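Local structure of oxidase/hydroxylase (Streptomyces hygroscopicus subsp. hygroscopicus, 4XCB) at residues V82-R87 and P229-E234; S109-L114 and N166-R171; V143-I148 and D219-A224. The protein binds a metal ion, 2-oxoglutarate and hygromycin B, and probably acts as a 2-oxoglutarate-dependent oxygenase in orthosomycin biosynthesis. All coordinates share one frame; numbering follows the deposited sequence.

Interaction 1 of 3, residues V82-R87 and P229-E234; sequences VNQPLR and PTFFTE
L86 and P229 face each other as an antiparallel, non-hydrogen-bonded pair where strand 86-96 begins and strand 220-229 ends, two neighbours in the larger sheet of the double-stranded beta-helix fold. Proline suits this position, since the pair asks no N-H of it. Beside the pair, T230 N gives a weak bond to P85 O, and P229 CA approaches the same oxygen at 3.3 Å in a CA-H...O contact. The chain then leaves the sheet through a type I turn from P229 to F232.

R87 is the long connector. With CG anti to the backbone N (chi1 -177°) and every later torsion extended, its chain reaches past the turn, and NH1 donates to F232 O at 2.8 Å, the acceptor tilted somewhat from the guanidinium plane. E234 crosses at about a right angle: its CG lies 3.6 Å above one guanidinium face, toward the rim, while OE2 forms a long salt bridge with NH2 (3.5 Å). A water bridges R87 NE and E234 OE2.

T230 turns its methyl inward, CG2 lying 3.5 Å from both P85 O and L86 O, while OG1 bonds G249 O of the second subunit. Q84, bent at chi2, brings OE1 to the edge of the F231 ring, although both amide ends bond the backbone of the second subunit, at R121 and L123. The P229 ring rests on two phenylalanines: its CB lies over the rim of the F231 ring, and its CD 3.7 Å above the centre of the F232 ring.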
loop_
_atom_site.group_PDB
_atom_site.type_symbol
_atom_site.label_atom_id
_atom_site.label_comp_id
_atom_site.label_asym_id
_atom_site.label_seq_id
_atom_site.Cartn_x
_atom_site.Cartn_y
_atom_site.Cartn_z
ATOM N N VAL A 82 16.573 3.618 5.405
ATOM C CA VAL A 82 16.655 3.397 3.948
ATOM C C VAL A 82 16.660 1.912 3.588
ATOM O O VAL A 82 15.927 1.474 2.698
ATOM C CB VAL A 82 17.905 4.062 3.355
ATOM C CG1 VAL A 82 17.963 3.865 1.845
ATOM C CG2 VAL A 82 17.909 5.543 3.667
ATOM N N ASN A 83 17.484 1.136 4.285
ATOM C CA ASN A 83 17.562 -0.314 4.099
ATOM C C ASN A 83 17.791 -0.726 2.632
ATOM O O ASN A 83 17.166 -1.657 2.103
ATOM C CB ASN A 83 16.311 -0.980 4.672
ATOM C CG ASN A 83 16.363 -1.082 6.186
ATOM O OD1 ASN A 83 17.256 -1.736 6.735
ATOM N ND2 ASN A 83 15.416 -0.430 6.872
ATOM N N GLN A 84 18.693 0.009 1.988
ATOM C CA GLN A 84 19.180 -0.282 0.632
ATOM C C GLN A 84 20.687 -0.075 0.625
ATOM O O GLN A 84 21.204 0.651 1.480
ATOM C CB GLN A 84 18.549 0.645 -0.407
ATOM C CG GLN A 84 17.049 0.601 -0.457
ATOM C CD GLN A 84 16.540 -0.586 -1.253
ATOM O OE1 GLN A 84 16.534 -0.576 -2.473
ATOM N NE2 GLN A 84 16.082 -1.599 -0.549
ATOM N N PRO A 85 21.392 -0.689 -0.345
ATOM C CA PRO A 85 22.775 -0.270 -0.578
ATOM C C PRO A 85 22.794 1.242 -0.754
ATOM O O PRO A 85 21.999 1.778 -1.514
ATOM C CB PRO A 85 23.173 -1.010 -1.866
ATOM C CG PRO A 85 22.231 -2.170 -1.949
ATOM C CD PRO A 85 20.938 -1.689 -1.326
ATOM N N LEU A 86 23.679 1.906 -0.025
ATOM C CA LEU A 86 23.627 3.344 0.190
ATOM C C LEU A 86 24.576 4.152 -0.677
ATOM O O LEU A 86 25.699 3.722 -0.969
ATOM C CB LEU A 86 23.954 3.627 1.649
ATOM C CG LEU A 86 23.174 4.640 2.473
ATOM C CD1 LEU A 86 21.672 4.612 2.194
ATOM C CD2 LEU A 86 23.468 4.319 3.926
ATOM N N ARG A 87 24.132 5.351 -1.033
ATOM C CA ARG A 87 24.980 6.326 -1.697
ATOM C C ARG A 87 24.769 7.700 -1.063
ATOM O O ARG A 87 23.657 8.050 -0.678
ATOM C CB ARG A 87 24.671 6.351 -3.193
ATOM C CG ARG A 87 25.549 7.270 -3.997
ATOM C CD ARG A 87 25.071 7.365 -5.443
ATOM N NE ARG A 87 26.064 8.093 -6.216
ATOM C CZ ARG A 87 25.956 8.411 -7.498
ATOM N NH1 ARG A 87 24.872 8.084 -8.189
ATOM N NH2 ARG A 87 26.947 9.069 -8.091
ATOM N N PRO A 229 19.511 5.279 -2.249
ATOM C CA PRO A 229 20.050 4.055 -2.843
ATOM C C PRO A 229 21.140 4.316 -3.865
ATOM O O PRO A 229 21.228 5.402 -4.406
ATOM C CB PRO A 229 18.825 3.420 -3.510
ATOM C CG PRO A 229 17.654 4.077 -2.862
ATOM C CD PRO A 229 18.084 5.462 -2.577
ATOM N N THR A 230 21.961 3.309 -4.120
ATOM C CA THR A 230 23.062 3.462 -5.059
ATOM C C THR A 230 22.627 3.806 -6.473
ATOM O O THR A 230 23.442 4.306 -7.250
ATOM C CB THR A 230 23.919 2.186 -5.127
ATOM O OG1 THR A 230 23.089 1.054 -5.439
ATOM C CG2 THR A 230 24.605 1.957 -3.804
ATOM N N PHE A 231 21.369 3.557 -6.814
ATOM C CA PHE A 231 20.896 3.853 -8.165
ATOM C C PHE A 231 20.265 5.242 -8.268
ATOM O O PHE A 231 19.799 5.613 -9.340
ATOM C CB PHE A 231 19.897 2.788 -8.647
ATOM C CG PHE A 231 18.802 2.493 -7.674
ATOM C CD1 PHE A 231 18.916 1.445 -6.770
ATOM C CD2 PHE A 231 17.667 3.278 -7.646
ATOM C CE1 PHE A 231 17.910 1.179 -5.866
ATOM C CE2 PHE A 231 16.659 3.016 -6.733
ATOM C CZ PHE A 231 16.790 1.970 -5.842
ATOM N N PHE A 232 20.230 5.992 -7.164
ATOM C CA PHE A 232 19.850 7.405 -7.228
ATOM C C PHE A 232 21.035 8.235 -7.703
ATOM O O PHE A 232 22.178 7.946 -7.340
ATOM C CB PHE A 232 19.377 7.936 -5.863
ATOM C CG PHE A 232 17.904 7.738 -5.598
ATOM C CD1 PHE A 232 17.220 6.656 -6.122
ATOM C CD2 PHE A 232 17.220 8.631 -4.788
ATOM C CE1 PHE A 232 15.864 6.482 -5.857
ATOM C CE2 PHE A 232 15.880 8.458 -4.517
ATOM C CZ PHE A 232 15.204 7.394 -5.044
ATOM N N THR A 233 20.773 9.252 -8.521
ATOM C CA THR A 233 21.826 10.195 -8.901
ATOM C C THR A 233 22.107 11.203 -7.783
ATOM O O THR A 233 21.245 11.475 -6.938
ATOM C CB THR A 233 21.474 10.986 -10.182
ATOM O OG1 THR A 233 20.272 11.742 -9.978
ATOM C CG2 THR A 233 21.315 10.071 -11.372
ATOM N N GLU A 234 23.311 11.777 -7.776
ATOM C CA GLU A 234 23.613 12.814 -6.792
ATOM C C GLU A 234 22.637 13.965 -6.994
ATOM O O GLU A 234 22.181 14.196 -8.117
ATOM C CB GLU A 234 25.065 13.274 -6.903
ATOM C CG GLU A 234 26.033 12.240 -6.352
ATOM C CD GLU A 234 27.486 12.523 -6.693
ATOM O OE1 GLU A 234 27.749 13.514 -7.403
ATOM O OE2 GLU A 234 28.355 11.739 -6.253
HETATM O O HOH W 1 27.803 9.699 -4.361
#

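Interaction 2 of 3, residues S109-L114 and N166-R171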
loop_
_atom_site.group_PDB
_atom_site.type_symbol
_atom_site.label_atom_id
_atom_site.label_comp_id
_atom_site.label_asym_id
_atom_site.label_seq_id
_atom_site.Cartn_x
_atom_site.Cartn_y
_atom_site.Cartn_z
ATOM N N SER A 109 1.985 13.779 -1.382
ATOM C CA SER A 109 1.045 13.803 -2.502
ATOM C C SER A 109 0.906 15.141 -3.239
ATOM O O SER A 109 -0.118 15.387 -3.891
ATOM C CB SER A 109 -0.339 13.361 -2.020
ATOM O OG SER A 109 -0.343 11.980 -1.691
ATOM N N GLU A 110 1.929 15.988 -3.187
ATOM C CA GLU A 110 1.857 17.266 -3.873
ATOM C C GLU A 110 1.920 17.050 -5.372
ATOM O O GLU A 110 2.419 16.011 -5.837
ATOM C CB GLU A 110 2.962 18.199 -3.387
ATOM C CG GLU A 110 2.832 18.469 -1.886
ATOM C CD GLU A 110 1.465 19.040 -1.511
ATOM O OE1 GLU A 110 1.082 20.065 -2.096
ATOM O OE2 GLU A 110 0.782 18.464 -0.645
ATOM N N LEU A 111 1.419 18.026 -6.124
ATOM C CA LEU A 111 1.215 17.859 -7.557
ATOM C C LEU A 111 2.369 18.387 -8.386
ATOM O O LEU A 111 3.133 19.253 -7.958
ATOM C CB LEU A 111 -0.084 18.546 -7.993
ATOM C CG LEU A 111 -1.317 18.188 -7.168
ATOM C CD1 LEU A 111 -2.520 19.035 -7.581
ATOM C CD2 LEU A 111 -1.631 16.702 -7.289
ATOM N N LEU A 112 2.491 17.837 -9.589
ATOM C CA LEU A 112 3.429 18.327 -10.586
ATOM C C LEU A 112 2.736 18.244 -11.933
ATOM O O LEU A 112 2.171 17.207 -12.270
ATOM C CB LEU A 112 4.724 17.510 -10.578
ATOM C CG LEU A 112 5.741 17.771 -11.690
ATOM C CD1 LEU A 112 6.284 19.181 -11.619
ATOM C CD2 LEU A 112 6.885 16.753 -11.617
ATOM N N ASP A 113 2.744 19.350 -12.672
ATOM C CA ASP A 113 2.162 19.385 -14.004
ATOM C C ASP A 113 3.253 19.012 -14.989
ATOM O O ASP A 113 4.334 19.614 -14.977
ATOM C CB ASP A 113 1.599 20.767 -14.344
ATOM C CG ASP A 113 0.525 21.222 -13.371
ATOM O OD1 ASP A 113 -0.215 20.365 -12.844
ATOM O OD2 ASP A 113 0.423 22.445 -13.131
ATOM N N LEU A 114 2.972 18.022 -15.833
ATOM C CA LEU A 114 3.943 17.571 -16.825
ATOM C C LEU A 114 3.518 17.833 -18.264
ATOM O O LEU A 114 3.964 17.143 -19.183
ATOM C CB LEU A 114 4.215 16.080 -16.658
ATOM C CG LEU A 114 4.869 15.676 -15.341
ATOM C CD1 LEU A 114 4.940 14.171 -15.245
ATOM C CD2 LEU A 114 6.255 16.286 -15.249
ATOM N N ASN A 166 -2.281 11.451 1.480
ATOM C CA ASN A 166 -2.856 10.980 0.213
ATOM C C ASN A 166 -3.466 12.101 -0.626
ATOM O O ASN A 166 -3.789 11.897 -1.798
ATOM C CB ASN A 166 -3.924 9.919 0.458
ATOM C CG ASN A 166 -3.350 8.610 0.926
ATOM O OD1 ASN A 166 -2.565 7.969 0.211
ATOM N ND2 ASN A 166 -3.763 8.175 2.110
ATOM N N PHE A 167 -3.626 13.282 -0.034
ATOM C CA PHE A 167 -4.175 14.431 -0.738
ATOM C C PHE A 167 -3.118 15.518 -0.860
ATOM O O PHE A 167 -2.258 15.630 0.010
ATOM C CB PHE A 167 -5.389 15.020 -0.007
ATOM C CG PHE A 167 -6.548 14.068 0.169
ATOM C CD1 PHE A 167 -7.408 13.790 -0.893
ATOM C CD2 PHE A 167 -6.789 13.475 1.389
ATOM C CE1 PHE A 167 -8.484 12.942 -0.721
ATOM C CE2 PHE A 167 -7.868 12.619 1.567
ATOM C CZ PHE A 167 -8.710 12.353 0.503
ATOM N N PRO A 168 -3.193 16.341 -1.916
ATOM C CA PRO A 168 -2.292 17.491 -2.022
ATOM C C PRO A 168 -2.778 18.656 -1.171
ATOM O O PRO A 168 -3.986 18.800 -0.937
ATOM C CB PRO A 168 -2.340 17.835 -3.510
ATOM C CG PRO A 168 -3.738 17.440 -3.900
ATOM C CD PRO A 168 -4.020 16.182 -3.127
ATOM N N LEU A 169 -1.844 19.477 -0.716
ATOM C CA LEU A 169 -2.174 20.582 0.179
ATOM C C LEU A 169 -1.935 21.945 -0.471
ATOM O O LEU A 169 -2.757 22.853 -0.356
ATOM C CB LEU A 169 -1.361 20.469 1.464
ATOM C CG LEU A 169 -1.647 21.582 2.478
ATOM C CD1 LEU A 169 -2.991 21.356 3.158
ATOM C CD2 LEU A 169 -0.535 21.682 3.496
ATOM N N LEU A 170 -0.823 22.096 -1.176
ATOM C CA LEU A 170 -0.410 23.426 -1.580
ATOM C C LEU A 170 -1.180 24.001 -2.771
ATOM O O LEU A 170 -1.388 25.215 -2.843
ATOM C CB LEU A 170 1.089 23.428 -1.868
ATOM C CG LEU A 170 1.922 23.185 -0.601
ATOM C CD1 LEU A 170 3.416 23.440 -0.871
ATOM C CD2 LEU A 170 1.422 24.043 0.572
ATOM N N ARG A 171 -1.597 23.147 -3.702
ATOM C CA ARG A 171 -2.201 23.633 -4.942
ATOM C C ARG A 171 -3.535 24.340 -4.663
ATOM O O ARG A 171 -3.788 25.415 -5.197
ATOM C CB ARG A 171 -2.393 22.484 -5.943
ATOM C CG ARG A 171 -2.804 22.906 -7.352
ATOM C CD ARG A 171 -1.692 23.655 -8.077
ATOM N NE ARG A 171 -0.507 22.832 -8.332
ATOM C CZ ARG A 171 -0.269 22.184 -9.468
ATOM N NH1 ARG A 171 -1.137 22.249 -10.469
ATOM N NH2 ARG A 171 0.844 21.471 -9.609
HETATM O O HOH W 2 0.724 16.066 -0.066
#
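E110 reaches across to the start of helix 170-175 and takes hold of two backbone N-H groups. Its CB points off to the other side, but CG set beside the backbone N, followed by a bend at chi2 (-56°), folds the carboxylate back. OE2 receives L169 N at 2.8 Å through its syn lone pair, and OE1 receives L170 N at 2.9 Å, also on the syn side though 20° out of the carboxylate plane; L169 N adds a weak bond to OE1. An acid fits here because the amides at and just before a helix start point their N-H groups outward, and their partial positive charge probably stabilises the ionised carboxylate. A water completes the setting, donating to OE2 and to F167 O while accepting from S109 N.

The contact joins two excursions from the double-stranded beta-helix: the approach to the small antiparallel pair of strands 112-113 and 118-119, and the chain entering helix 170-175. L111 packs between P168 and R171. Its CG meets P168 CB at 3.8 Å, and CD1 stands over the centre of the R171 guanidinium, 4.3 Å above its plane, while L111 CB approaches NH2 of that group. R171 curls to lie under it: after an anti chi1, bends at chi2 (68°) and chi3 bring the guanidinium against the leucine. D113 arrives from the opposite direction with its carboxylate nearly perpendicular to the guanidinium. R171 NH1 makes a salt bridge with D113, bonding D113 OD1 at 3.2 Å in the guanidinium plane and D113 OD2 only weakly at 3.1 Å. Each charge has a further partner, R171 NE pairing with D254 and D113 OD1 with Q118 NE2. S109 turns OG to A165 O and R121, and its own carbonyl O touches P168 CB at 3.3 Å.

Interaction 3 of 3, residues V143-I148 and D219-A224. With AKG (2-oxoglutaric acid), chain F.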
loop_
_atom_site.group_PDB
_atom_site.type_symbol
_atom_site.label_atom_id
_atom_site.label_comp_id
_atom_site.label_asym_id
_atom_site.label_seq_id
_atom_site.Cartn_x
_atom_site.Cartn_y
_atom_site.Cartn_z
ATOM N N VAL A 143 22.624 17.949 10.882
ATOM C CA VAL A 143 23.461 18.150 12.047
ATOM C C VAL A 143 23.421 19.626 12.442
ATOM O O VAL A 143 24.012 20.493 11.780
ATOM C CB VAL A 143 24.921 17.717 11.778
ATOM C CG1 VAL A 143 25.743 17.886 13.061
ATOM C CG2 VAL A 143 24.974 16.282 11.241
ATOM N N TYR A 144 22.717 19.926 13.525
ATOM C CA TYR A 144 22.596 21.314 13.938
ATOM C C TYR A 144 23.822 21.756 14.710
ATOM O O TYR A 144 24.343 21.018 15.551
ATOM C CB TYR A 144 21.332 21.520 14.772
ATOM C CG TYR A 144 20.071 21.466 13.947
ATOM C CD1 TYR A 144 19.367 20.274 13.801
ATOM C CD2 TYR A 144 19.605 22.600 13.281
ATOM C CE1 TYR A 144 18.215 20.217 13.032
ATOM C CE2 TYR A 144 18.450 22.547 12.501
ATOM C CZ TYR A 144 17.764 21.357 12.385
ATOM O OH TYR A 144 16.613 21.306 11.621
ATOM N N LEU A 145 24.286 22.959 14.410
ATOM C CA LEU A 145 25.502 23.481 15.011
ATOM C C LEU A 145 25.197 24.751 15.780
ATOM O O LEU A 145 26.101 25.521 16.099
ATOM C CB LEU A 145 26.562 23.760 13.942
ATOM C CG LEU A 145 27.032 22.576 13.096
ATOM C CD1 LEU A 145 28.083 23.015 12.072
ATOM C CD2 LEU A 145 27.552 21.460 13.982
ATOM N N SER A 146 23.913 24.979 16.054
ATOM C CA SER A 146 23.504 26.049 16.960
ATOM C C SER A 146 22.211 25.641 17.653
ATOM O O SER A 146 21.535 24.715 17.215
ATOM C CB SER A 146 23.333 27.374 16.216
ATOM O OG SER A 146 22.314 27.315 15.233
ATOM N N ASP A 147 21.888 26.325 18.746
ATOM C CA ASP A 147 20.673 26.049 19.494
ATOM C C ASP A 147 19.496 26.750 18.849
ATOM O O ASP A 147 19.582 27.927 18.490
ATOM C CB ASP A 147 20.794 26.514 20.941
ATOM C CG ASP A 147 21.772 25.693 21.751
ATOM O OD1 ASP A 147 22.064 26.113 22.891
ATOM O OD2 ASP A 147 22.247 24.642 21.277
ATOM N N ILE A 148 18.394 26.022 18.713
ATOM C CA ILE A 148 17.170 26.566 18.157
ATOM C C ILE A 148 16.050 26.180 19.128
ATOM O O ILE A 148 15.549 25.054 19.115
ATOM C CB ILE A 148 16.911 26.033 16.721
ATOM C CG1 ILE A 148 18.126 26.297 15.824
ATOM C CG2 ILE A 148 15.669 26.687 16.146
ATOM C CD1 ILE A 148 18.042 25.639 14.451
ATOM N N ASP A 219 24.032 33.675 14.445
ATOM C CA ASP A 219 23.867 32.831 13.260
ATOM C C ASP A 219 23.156 31.523 13.556
ATOM O O ASP A 219 23.445 30.853 14.546
ATOM C CB ASP A 219 25.219 32.502 12.629
ATOM C CG ASP A 219 25.839 33.685 11.923
ATOM O OD1 ASP A 219 26.907 33.503 11.297
ATOM O OD2 ASP A 219 25.259 34.789 11.995
ATOM N N ARG A 220 22.245 31.151 12.666
ATOM C CA ARG A 220 21.618 29.839 12.721
ATOM C C ARG A 220 22.398 28.960 11.760
ATOM O O ARG A 220 22.591 29.332 10.604
ATOM C CB ARG A 220 20.141 29.923 12.341
ATOM C CG ARG A 220 19.366 28.621 12.402
ATOM C CD ARG A 220 18.045 28.791 11.640
ATOM N NE ARG A 220 17.083 27.723 11.903
ATOM C CZ ARG A 220 17.060 26.568 11.250
ATOM N NH1 ARG A 220 17.976 26.323 10.316
ATOM N NH2 ARG A 220 16.137 25.656 11.548
ATOM N N LEU A 221 22.855 27.805 12.235
ATOM C CA LEU A 221 23.854 27.042 11.484
ATOM C C LEU A 221 23.611 25.533 11.518
ATOM O O LEU A 221 23.352 24.956 12.567
ATOM C CB LEU A 221 25.252 27.342 12.033
ATOM C CG LEU A 221 26.420 26.936 11.130
ATOM C CD1 LEU A 221 26.375 27.694 9.813
ATOM C CD2 LEU A 221 27.739 27.188 11.845
ATOM N N LEU A 222 23.714 24.891 10.362
ATOM C CA LEU A 222 23.614 23.444 10.331
ATOM C C LEU A 222 24.246 22.899 9.074
ATOM O O LEU A 222 24.515 23.640 8.134
ATOM C CB LEU A 222 22.159 22.980 10.411
ATOM C CG LEU A 222 21.359 23.035 9.111
ATOM C CD1 LEU A 222 20.047 22.307 9.269
ATOM C CD2 LEU A 222 21.117 24.460 8.673
ATOM N N THR A 223 24.493 21.595 9.085
ATOM C CA THR A 223 24.964 20.892 7.901
ATOM C C THR A 223 24.032 19.725 7.609
ATOM O O THR A 223 23.572 19.049 8.524
ATOM C CB THR A 223 26.403 20.386 8.087
ATOM O OG1 THR A 223 26.451 19.529 9.234
ATOM C CG2 THR A 223 27.350 21.568 8.305
ATOM N N ALA A 224 23.728 19.513 6.338
ATOM C CA ALA A 224 22.752 18.506 5.937
ATOM C C ALA A 224 23.396 17.498 5.008
ATOM O O ALA A 224 24.096 17.875 4.062
ATOM C CB ALA A 224 21.573 19.150 5.246
HETATM C C1 AKG F . 16.458 21.788 3.965
HETATM O O1 AKG F . 15.847 21.217 3.007
HETATM O O2 AKG F . 17.638 22.225 3.810
HETATM C C2 AKG F . 15.776 21.940 5.297
HETATM O O5 AKG F . 14.692 21.403 5.436
HETATM C C3 AKG F . 16.420 22.776 6.391
HETATM C C4 AKG F . 15.928 22.442 7.779
HETATM C C5 AKG F . 16.404 23.500 8.763
HETATM O O3 AKG F . 16.216 23.337 10.001
HETATM O O4 AKG F . 16.985 24.532 8.331
#
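Y144 and L222 lie side by side on one face of the sheet, Y144 CE2 3.6 Å from L222 CD1, both pointing toward the C5 carboxylate of 2-oxoglutarate, remote from its keto group. Y144 OH donates to O3 at 2.6 Å, the oxygen lying in the ring plane. R220, extended from CG to NE, grips both oxygens, NH2 donating almost straight (172°) to O3 at 2.8 Å and NH1 to O4 at 2.9 Å. I148 crosses R220 at about a right angle and lays CD1 3.2 Å above one guanidinium face, toward the rim, an apolar cover that spares the in-plane N-H groups; NH2 also bonds G154 O weakly. A phenylalanine in place of Y144 would probably leave O3 without its hydroxyl donor and the carboxylate freer to turn.

Backbone bonds join V143 and T223 both ways, and L145 N to L221 O. Past the strand end S146 OG, placed by chi1 of 62°, accepts a hydrogen bond from L221 N at 3.1 Å, much as a backbone carbonyl would. On the opposite face L145, L221 and T223 pack against L39 of helix 29-40, T223 also touching helix 63-69, while strand 86-96 lies beyond strand 220-229.

Interactions 1 and 3 bind opposite ends of strand 220-229, their centres 26 Å apart, both largely buried. Interaction 3 pairs that strand with 139-144 inside the subunit, where its buried charge serves 2-oxoglutarate; interaction 1 pairs it with 86-96 at a subunit interface, where much of the polar bonding goes to the second subunit. Interaction 2 stands apart, about 18 Å from interaction 3 at the nearest atoms and across the chain's centre from it. Only partly buried and touching two other subunits, it joins a loop and the short strand 112-113 to a helix start. Arginine recurs throughout, meeting acid in interactions 1 and 2 and the cosubstrate's carboxylate in interaction 3.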